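Long-range contacts in chymotrypsin-like serine protease (Equine arteritis virus, PDB 1MBM), which probably cleaves the viral replicase polyprotein as a chymotrypsin-like serine endopeptidase, the nsp4 proteinase of equine arteritis virus: residues 20-25 against 77-82; 162-167 against 183-188. All coordinates share one frame; numbering follows the deposited sequence.

Contact 1 (20-25 against 77-82); sequences WTRNNE and LHFAQP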
ATOM      1  N   TRP A  20       2.256  13.966   3.729  1.00  6.55           N
ATOM      2  CA  TRP A  20       2.342  14.593   2.417  1.00  8.01           C
ATOM      3  C   TRP A  20       1.938  16.053   2.433  1.00  8.09           C
ATOM      4  O   TRP A  20       1.368  16.538   3.405  1.00  6.10           O
ATOM      5  CB  TRP A  20       1.415  13.874   1.430  1.00  9.20           C
ATOM      6  CG  TRP A  20       1.501  12.386   1.474  1.00  9.47           C
ATOM      7  CD1 TRP A  20       0.895  11.550   2.376  1.00  8.82           C
ATOM      8  CD2 TRP A  20       2.229  11.545   0.574  1.00 11.37           C
ATOM      9  NE1 TRP A  20       1.212  10.244   2.092  1.00  6.09           N
ATOM     10  CE2 TRP A  20       2.032  10.213   0.991  1.00  9.10           C
ATOM     11  CE3 TRP A  20       3.040  11.783  -0.541  1.00 10.01           C
ATOM     12  CZ2 TRP A  20       2.616   9.130   0.337  1.00  9.18           C
ATOM     13  CZ3 TRP A  20       3.621  10.700  -1.194  1.00 10.85           C
ATOM     14  CH2 TRP A  20       3.406   9.393  -0.749  1.00 11.94           C
ATOM     15  N   THR A  21       2.220  16.744   1.326  1.00  7.17           N
ATOM     16  CA  THR A  21       1.804  18.129   1.158  1.00  8.88           C
ATOM     17  C   THR A  21       0.699  18.199   0.101  1.00  9.17           C
ATOM     18  O   THR A  21       0.769  17.507  -0.913  1.00  7.46           O
ATOM     19  CB  THR A  21       3.011  19.003   0.725  1.00 11.64           C
ATOM     20  OG1 THR A  21       3.948  19.093   1.807  1.00 15.85           O
ATOM     21  CG2 THR A  21       2.589  20.451   0.501  1.00 10.87           C
ATOM     22  N   ARG A  22      -0.318  19.020   0.360  1.00  9.15           N
ATOM     23  CA  ARG A  22      -1.402  19.279  -0.585  1.00 11.59           C
ATOM     24  C   ARG A  22      -2.023  20.667  -0.326  1.00 10.26           C
ATOM     25  O   ARG A  22      -2.537  20.922   0.754  1.00 10.06           O
ATOM     26  CB  ARG A  22      -2.474  18.194  -0.460  1.00 11.35           C
ATOM     27  CG  ARG A  22      -3.574  18.255  -1.524  1.00 12.37           C
ATOM     28  CD  ARG A  22      -4.718  17.277  -1.276  1.00  8.59           C
ATOM     29  NE  ARG A  22      -5.273  17.424   0.068  1.00 11.77           N
ATOM     30  CZ  ARG A  22      -5.930  16.472   0.716  1.00 10.13           C
ATOM     31  NH1 ARG A  22      -6.119  15.290   0.148  1.00  8.15           N
ATOM     32  NH2 ARG A  22      -6.407  16.704   1.932  1.00 12.72           N
ATOM     33  N   ASN A  23      -1.967  21.557  -1.307  1.00 12.76           N
ATOM     34  CA  ASN A  23      -2.567  22.898  -1.195  1.00 11.74           C
ATOM     35  C   ASN A  23      -2.418  23.587   0.170  1.00 12.28           C
ATOM     36  O   ASN A  23      -3.421  23.927   0.821  1.00 11.06           O
ATOM     37  CB  ASN A  23      -4.048  22.847  -1.572  1.00 12.43           C
ATOM     38  CG  ASN A  23      -4.279  22.223  -2.928  1.00 13.30           C
ATOM     39  OD1 ASN A  23      -3.503  22.437  -3.853  1.00 11.37           O
ATOM     40  ND2 ASN A  23      -5.344  21.437  -3.051  1.00 10.33           N
ATOM     41  N   ASN A  24      -1.173  23.765   0.603  1.00  9.71           N
ATOM     42  CA  ASN A  24      -0.860  24.441   1.867  1.00 13.16           C
ATOM     43  C   ASN A  24      -1.304  23.702   3.133  1.00 13.81           C
ATOM     44  O   ASN A  24      -1.323  24.272   4.226  1.00 16.35           O
ATOM     45  CB  ASN A  24      -1.382  25.882   1.868  1.00 17.39           C
ATOM     46  CG  ASN A  24      -0.555  26.794   2.741  1.00 21.26           C
ATOM     47  OD1 ASN A  24       0.638  26.980   2.503  1.00 27.67           O
ATOM     48  ND2 ASN A  24      -1.182  27.364   3.766  1.00 25.31           N
ATOM     49  N   GLU A  25      -1.687  22.442   2.991  1.00  9.85           N
ATOM     50  CA  GLU A  25      -2.021  21.648   4.162  1.00 13.31           C
ATOM     51  C   GLU A  25      -1.109  20.432   4.193  1.00 10.81           C
ATOM     52  O   GLU A  25      -0.530  20.044   3.168  1.00  9.02           O
ATOM     53  CB  GLU A  25      -3.512  21.269   4.189  1.00 13.65           C
ATOM     54  CG  GLU A  25      -3.892  20.039   3.381  1.00 23.66           C
ATOM     55  CD  GLU A  25      -5.376  19.994   3.050  1.00 31.46           C
ATOM     56  OE1 GLU A  25      -6.194  20.432   3.897  1.00 32.11           O
ATOM     57  OE2 GLU A  25      -5.726  19.523   1.943  1.00 25.79           O
ATOM     58  N   LEU A  77       1.276  15.362  -2.519  1.00  8.24           N
ATOM     59  CA  LEU A  77       0.328  14.253  -2.587  1.00 10.00           C
ATOM     60  C   LEU A  77      -0.378  14.205  -3.930  1.00 10.48           C
ATOM     61  O   LEU A  77      -1.054  15.161  -4.300  1.00  9.42           O
ATOM     62  CB  LEU A  77      -0.729  14.382  -1.482  1.00  9.34           C
ATOM     63  CG  LEU A  77      -1.781  13.268  -1.397  1.00 14.07           C
ATOM     64  CD1 LEU A  77      -1.121  11.908  -1.253  1.00  9.62           C
ATOM     65  CD2 LEU A  77      -2.749  13.494  -0.242  1.00 14.44           C
ATOM     66  N   HIS A  78      -0.216  13.100  -4.658  1.00  8.04           N
ATOM     67  CA  HIS A  78      -0.959  12.870  -5.893  1.00  9.88           C
ATOM     68  C   HIS A  78      -1.704  11.543  -5.755  1.00  9.57           C
ATOM     69  O   HIS A  78      -1.107  10.532  -5.402  1.00 11.21           O
ATOM     70  CB  HIS A  78      -0.032  12.792  -7.118  1.00  9.89           C
ATOM     71  CG  HIS A  78       0.798  14.017  -7.340  1.00 14.43           C
ATOM     72  ND1 HIS A  78       0.256  15.226  -7.723  1.00 14.36           N
ATOM     73  CD2 HIS A  78       2.136  14.217  -7.247  1.00 10.78           C
ATOM     74  CE1 HIS A  78       1.223  16.118  -7.846  1.00 14.75           C
ATOM     75  NE2 HIS A  78       2.372  15.531  -7.563  1.00 12.80           N
ATOM     76  N   PHE A  79      -3.009  11.546  -5.992  1.00  8.10           N
ATOM     77  CA  PHE A  79      -3.758  10.300  -6.024  1.00  8.90           C
ATOM     78  C   PHE A  79      -3.823   9.837  -7.480  1.00 11.51           C
ATOM     79  O   PHE A  79      -3.899  10.667  -8.393  1.00  8.72           O
ATOM     80  CB  PHE A  79      -5.165  10.494  -5.467  1.00 12.02           C
ATOM     81  CG  PHE A  79      -5.223  10.588  -3.962  1.00 15.64           C
ATOM     82  CD1 PHE A  79      -4.338   9.879  -3.181  1.00  7.27           C
ATOM     83  CD2 PHE A  79      -6.170  11.388  -3.337  1.00 18.14           C
ATOM     84  CE1 PHE A  79      -4.390   9.955  -1.775  1.00 12.33           C
ATOM     85  CE2 PHE A  79      -6.232  11.475  -1.955  1.00 16.97           C
ATOM     86  CZ  PHE A  79      -5.341  10.759  -1.171  1.00 11.22           C
ATOM     87  N   ALA A  80      -3.783   8.527  -7.699  1.00 10.58           N
ATOM     88  CA  ALA A  80      -3.906   7.981  -9.053  1.00 14.03           C
ATOM     89  C   ALA A  80      -4.629   6.642  -9.043  1.00 11.48           C
ATOM     90  O   ALA A  80      -4.561   5.888  -8.067  1.00 12.39           O
ATOM     91  CB  ALA A  80      -2.537   7.837  -9.724  1.00 13.56           C
ATOM     92  N   GLN A  81      -5.313   6.351 -10.140  1.00  9.21           N
ATOM     93  CA  GLN A  81      -6.020   5.092 -10.298  1.00 11.11           C
ATOM     94  C   GLN A  81      -4.992   3.960 -10.309  1.00  9.70           C
ATOM     95  O   GLN A  81      -3.848   4.161 -10.725  1.00 10.03           O
ATOM     96  CB  GLN A  81      -6.824   5.094 -11.612  1.00 11.83           C
ATOM     97  CG  GLN A  81      -6.034   4.663 -12.840  1.00 13.77           C
ATOM     98  CD  GLN A  81      -6.926   4.280 -14.017  1.00 20.48           C
ATOM     99  OE1 GLN A  81      -7.739   5.079 -14.463  1.00 13.18           O
ATOM    100  NE2 GLN A  81      -6.769   3.058 -14.516  1.00 19.94           N
ATOM    101  N   PRO A  82      -5.368   2.794  -9.799  1.00 12.10           N
ATOM    102  CA  PRO A  82      -4.477   1.635  -9.847  1.00 12.99           C
ATOM    103  C   PRO A  82      -4.158   1.250 -11.287  1.00 11.72           C
ATOM    104  O   PRO A  82      -5.032   1.244 -12.152  1.00 13.54           O
ATOM    105  CB  PRO A  82      -5.303   0.531  -9.177  1.00 12.53           C
ATOM    106  CG  PRO A  82      -6.727   1.018  -9.270  1.00 17.67           C
ATOM    107  CD  PRO A  82      -6.620   2.493  -9.081  1.00 13.06           C
TER

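Contact 2 (162-167 against 183-188); sequences TGPLTS and VPRSLA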
ATOM      1  N   THR A 162       6.158  -6.891 -19.363  1.00  6.33           N
ATOM      2  CA  THR A 162       7.183  -7.087 -20.382  1.00  6.02           C
ATOM      3  C   THR A 162       8.137  -8.222 -20.026  1.00  7.15           C
ATOM      4  O   THR A 162       8.143  -8.712 -18.891  1.00 10.54           O
ATOM      5  CB  THR A 162       8.014  -5.792 -20.579  1.00  9.13           C
ATOM      6  OG1 THR A 162       8.590  -5.397 -19.330  1.00  6.22           O
ATOM      7  CG2 THR A 162       7.122  -4.616 -20.953  1.00  6.84           C
ATOM      8  N   GLY A 163       8.951  -8.630 -21.000  1.00  5.10           N
ATOM      9  CA  GLY A 163       9.923  -9.700 -20.808  1.00  4.75           C
ATOM     10  C   GLY A 163       9.519 -11.024 -21.436  1.00  4.86           C
ATOM     11  O   GLY A 163       8.340 -11.261 -21.717  1.00  4.35           O
ATOM     12  N   PRO A 164      10.502 -11.903 -21.643  1.00  4.67           N
ATOM     13  CA  PRO A 164      10.267 -13.201 -22.273  1.00  4.54           C
ATOM     14  C   PRO A 164       9.557 -14.157 -21.315  1.00  4.90           C
ATOM     15  O   PRO A 164       9.487 -13.879 -20.110  1.00  4.11           O
ATOM     16  CB  PRO A 164      11.687 -13.675 -22.577  1.00  4.93           C
ATOM     17  CG  PRO A 164      12.454 -13.168 -21.401  1.00  6.21           C
ATOM     18  CD  PRO A 164      11.915 -11.747 -21.244  1.00  3.41           C
ATOM     19  N   LEU A 165       9.007 -15.243 -21.852  1.00  8.69           N
ATOM     20  CA  LEU A 165       8.269 -16.218 -21.045  1.00  8.37           C
ATOM     21  C   LEU A 165       9.150 -16.895 -19.994  1.00  7.89           C
ATOM     22  O   LEU A 165      10.299 -17.247 -20.254  1.00  5.10           O
ATOM     23  CB  LEU A 165       7.573 -17.257 -21.924  1.00 10.09           C
ATOM     24  CG  LEU A 165       6.419 -16.751 -22.804  1.00 11.61           C
ATOM     25  CD1 LEU A 165       5.962 -17.852 -23.766  1.00 10.41           C
ATOM     26  CD2 LEU A 165       5.262 -16.267 -21.954  1.00 11.47           C
ATOM     27  N   THR A 166       8.595 -17.061 -18.799  1.00  7.98           N
ATOM     28  CA  THR A 166       9.342 -17.584 -17.663  1.00  8.06           C
ATOM     29  C   THR A 166       8.447 -18.505 -16.839  1.00  7.61           C
ATOM     30  O   THR A 166       7.234 -18.304 -16.790  1.00  5.49           O
ATOM     31  CB  THR A 166       9.780 -16.395 -16.784  1.00  9.14           C
ATOM     32  OG1 THR A 166      10.497 -15.446 -17.584  1.00 10.78           O
ATOM     33  CG2 THR A 166      10.789 -16.824 -15.723  1.00 11.19           C
ATOM     34  N   SER A 167       9.048 -19.486 -16.165  1.00  7.20           N
ATOM     35  CA  SER A 167       8.312 -20.418 -15.305  1.00  9.18           C
ATOM     36  C   SER A 167       7.550 -19.686 -14.200  1.00  9.62           C
ATOM     37  O   SER A 167       8.036 -18.705 -13.644  1.00 11.14           O
ATOM     38  CB  SER A 167       9.265 -21.440 -14.680  1.00  9.53           C
ATOM     39  OG  SER A 167       9.846 -22.258 -15.676  1.00 21.18           O
ATOM     40  N   VAL A 183       4.854 -17.131 -17.869  1.00  5.41           N
ATOM     41  CA  VAL A 183       4.478 -15.714 -17.815  1.00  4.14           C
ATOM     42  C   VAL A 183       5.687 -14.829 -18.156  1.00  4.10           C
ATOM     43  O   VAL A 183       6.822 -15.285 -18.071  1.00  5.05           O
ATOM     44  CB  VAL A 183       3.944 -15.317 -16.417  1.00  6.90           C
ATOM     45  CG1 VAL A 183       2.650 -16.073 -16.066  1.00 11.63           C
ATOM     46  CG2 VAL A 183       5.001 -15.515 -15.339  1.00  5.64           C
ATOM     47  N   PRO A 184       5.448 -13.586 -18.582  1.00  5.06           N
ATOM     48  CA  PRO A 184       6.541 -12.636 -18.829  1.00  4.33           C
ATOM     49  C   PRO A 184       7.434 -12.494 -17.608  1.00  5.77           C
ATOM     50  O   PRO A 184       6.936 -12.442 -16.474  1.00  4.36           O
ATOM     51  CB  PRO A 184       5.812 -11.323 -19.090  1.00  3.86           C
ATOM     52  CG  PRO A 184       4.504 -11.763 -19.700  1.00  6.27           C
ATOM     53  CD  PRO A 184       4.135 -13.003 -18.920  1.00  3.39           C
ATOM     54  N   ARG A 185       8.736 -12.424 -17.860  1.00  4.62           N
ATOM     55  CA  ARG A 185       9.757 -12.346 -16.814  1.00  8.83           C
ATOM     56  C   ARG A 185       9.509 -11.332 -15.703  1.00  6.29           C
ATOM     57  O   ARG A 185       9.756 -11.626 -14.534  1.00  7.22           O
ATOM     58  CB  ARG A 185      11.123 -12.079 -17.444  1.00  7.78           C
ATOM     59  CG  ARG A 185      12.285 -12.182 -16.471  1.00 16.97           C
ATOM     60  CD  ARG A 185      13.604 -11.695 -17.047  1.00 23.79           C
ATOM     61  NE  ARG A 185      14.380 -12.764 -17.658  1.00 24.87           N
ATOM     62  CZ  ARG A 185      15.073 -12.642 -18.790  1.00 28.84           C
ATOM     63  NH1 ARG A 185      15.078 -11.495 -19.463  1.00 23.76           N
ATOM     64  NH2 ARG A 185      15.762 -13.677 -19.252  1.00 23.92           N
ATOM     65  N   SER A 186       9.038 -10.140 -16.060  1.00  6.17           N
ATOM     66  CA  SER A 186       8.783  -9.111 -15.049  1.00  8.82           C
ATOM     67  C   SER A 186       7.653  -9.520 -14.101  1.00  9.84           C
ATOM     68  O   SER A 186       7.724  -9.226 -12.920  1.00 11.13           O
ATOM     69  CB  SER A 186       8.540  -7.722 -15.661  1.00  6.54           C
ATOM     70  OG  SER A 186       7.339  -7.686 -16.401  1.00  9.72           O
ATOM     71  N   LEU A 187       6.636 -10.215 -14.610  1.00  9.42           N
ATOM     72  CA  LEU A 187       5.563 -10.718 -13.748  1.00 11.56           C
ATOM     73  C   LEU A 187       6.102 -11.790 -12.785  1.00 12.29           C
ATOM     74  O   LEU A 187       5.829 -11.732 -11.579  1.00 11.07           O
ATOM     75  CB  LEU A 187       4.371 -11.250 -14.568  1.00  9.11           C
ATOM     76  CG  LEU A 187       3.177 -11.861 -13.812  1.00 11.68           C
ATOM     77  CD1 LEU A 187       2.726 -10.982 -12.645  1.00 10.42           C
ATOM     78  CD2 LEU A 187       1.988 -12.131 -14.766  1.00  6.74           C
ATOM     79  N   ALA A 188       6.883 -12.736 -13.313  1.00  9.87           N
ATOM     80  CA  ALA A 188       7.470 -13.821 -12.502  1.00 10.02           C
ATOM     81  C   ALA A 188       8.431 -13.326 -11.420  1.00 13.06           C
ATOM     82  O   ALA A 188       8.391 -13.810 -10.286  1.00 12.85           O
ATOM     83  CB  ALA A 188       8.186 -14.838 -13.389  1.00  7.33           C
TER

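Contact 1 (20-25 against 77-82)
Leu77 lays its CD1 methyl over one face of the Trp20 indole: CD1 lies 3.9 Å from the centroid of the five-membered ring and 17° off the ring normal, which makes this a CH-pi contact. The leucine has CG anti to the backbone N (chi1 -178°), and its two methyls part company there, CD1 going to the indole and CD2 toward Arg22, where it comes 3.8 Å from NH1. Behind the ring contact the two CB atoms of Trp20 and Leu77 meet at 3.7 Å. One backbone bond fixes the spacing: Leu77 N donates to Thr21 O at 2.7 Å, with the donor in the carbonyl plane and an N-H...O angle of 159°. Arg22 runs alongside Leu77, bends at its third torsion, and turns a guanidinium edge to Phe79 CE2. Its NE and NH2 both grip one atom, Glu25 OE2, from the same face of the carboxylate; the NE bond is 2.9 Å. This salt bridge spans the type I' turn from Arg22 to Glu25, while NH2 has a second acidic partner in Glu62. Val124 of strand 123-132 touches Trp20, Leu77 and Phe79, placing the contact where the first barrel meets that strand. The chemistry is thus split: dispersion and one short backbone bond join the segments, whereas the arginine's charge is probably balanced largely by Glu25 and Glu62, both in the same barrel.

Contact 2 (162-167 against 183-188)
Ser186 and Thr162 make the close polar end of this contact, where Thr162 O accepts two bonds: one from Ser186 OG at 2.8 Å and a longer one from Ser186 N at 3.3 Å. The hydroxyl reaches that carbonyl because chi1 of 67° sets OG between the backbone N and the carbonyl carbon. Pro164 O is doubly held as well, by Arg185 N at 2.8 Å and by Thr166 OG1, which approaches from above the carbonyl plane. Thr166 and Val183 then form an antiparallel hydrogen-bonded pair, with Val183 N to Thr166 O at 2.9 Å and nearly straight (168°). Packing is close here too, Thr166 OG1 lying 3.3 Å from Arg185 CA, and on the inner side Thr166 CG2 meets the buried Ala188 CB at 4.0 Å. The solvent side is looser. The exposed Arg185 bends at chi3 and lays one guanidinium face against the Pro164 ring, Arg185 NH1 standing 3.6 Å from Pro164 CD, a van der Waals contact of a flat cation with an aliphatic ring. Pro184 ends strand 182-184 and holds the N-cap position right before helix 185-192; it packs on Phe161 and on Ser158 of helix 154-158, which Val183 and Leu187 also touch.

In the fold
From the N terminus the chain builds strand 14-22, turns back into strand 25-31 and completes the first barrel, of six strands, with strand 60-65. Contact 1 then closes a loop of 51 intervening residues, as the linker before strand 85-91 returns to the end of strand 14-22 and runs beside strand 123-132 of the second sheet. Contact 2 closes a shorter loop of 15 residues in the C-terminal extension, pairing strand 165-167 with strand 182-184 and setting the residues before strand 165-167 against the first turn of helix 185-192. The loops follow in series, neither enclosing nor crossing the other; the centres of contact 1 and contact 2 lie about 33 Å apart, and the nearest atoms of contact 1 and contact 2 about 14 Å apart.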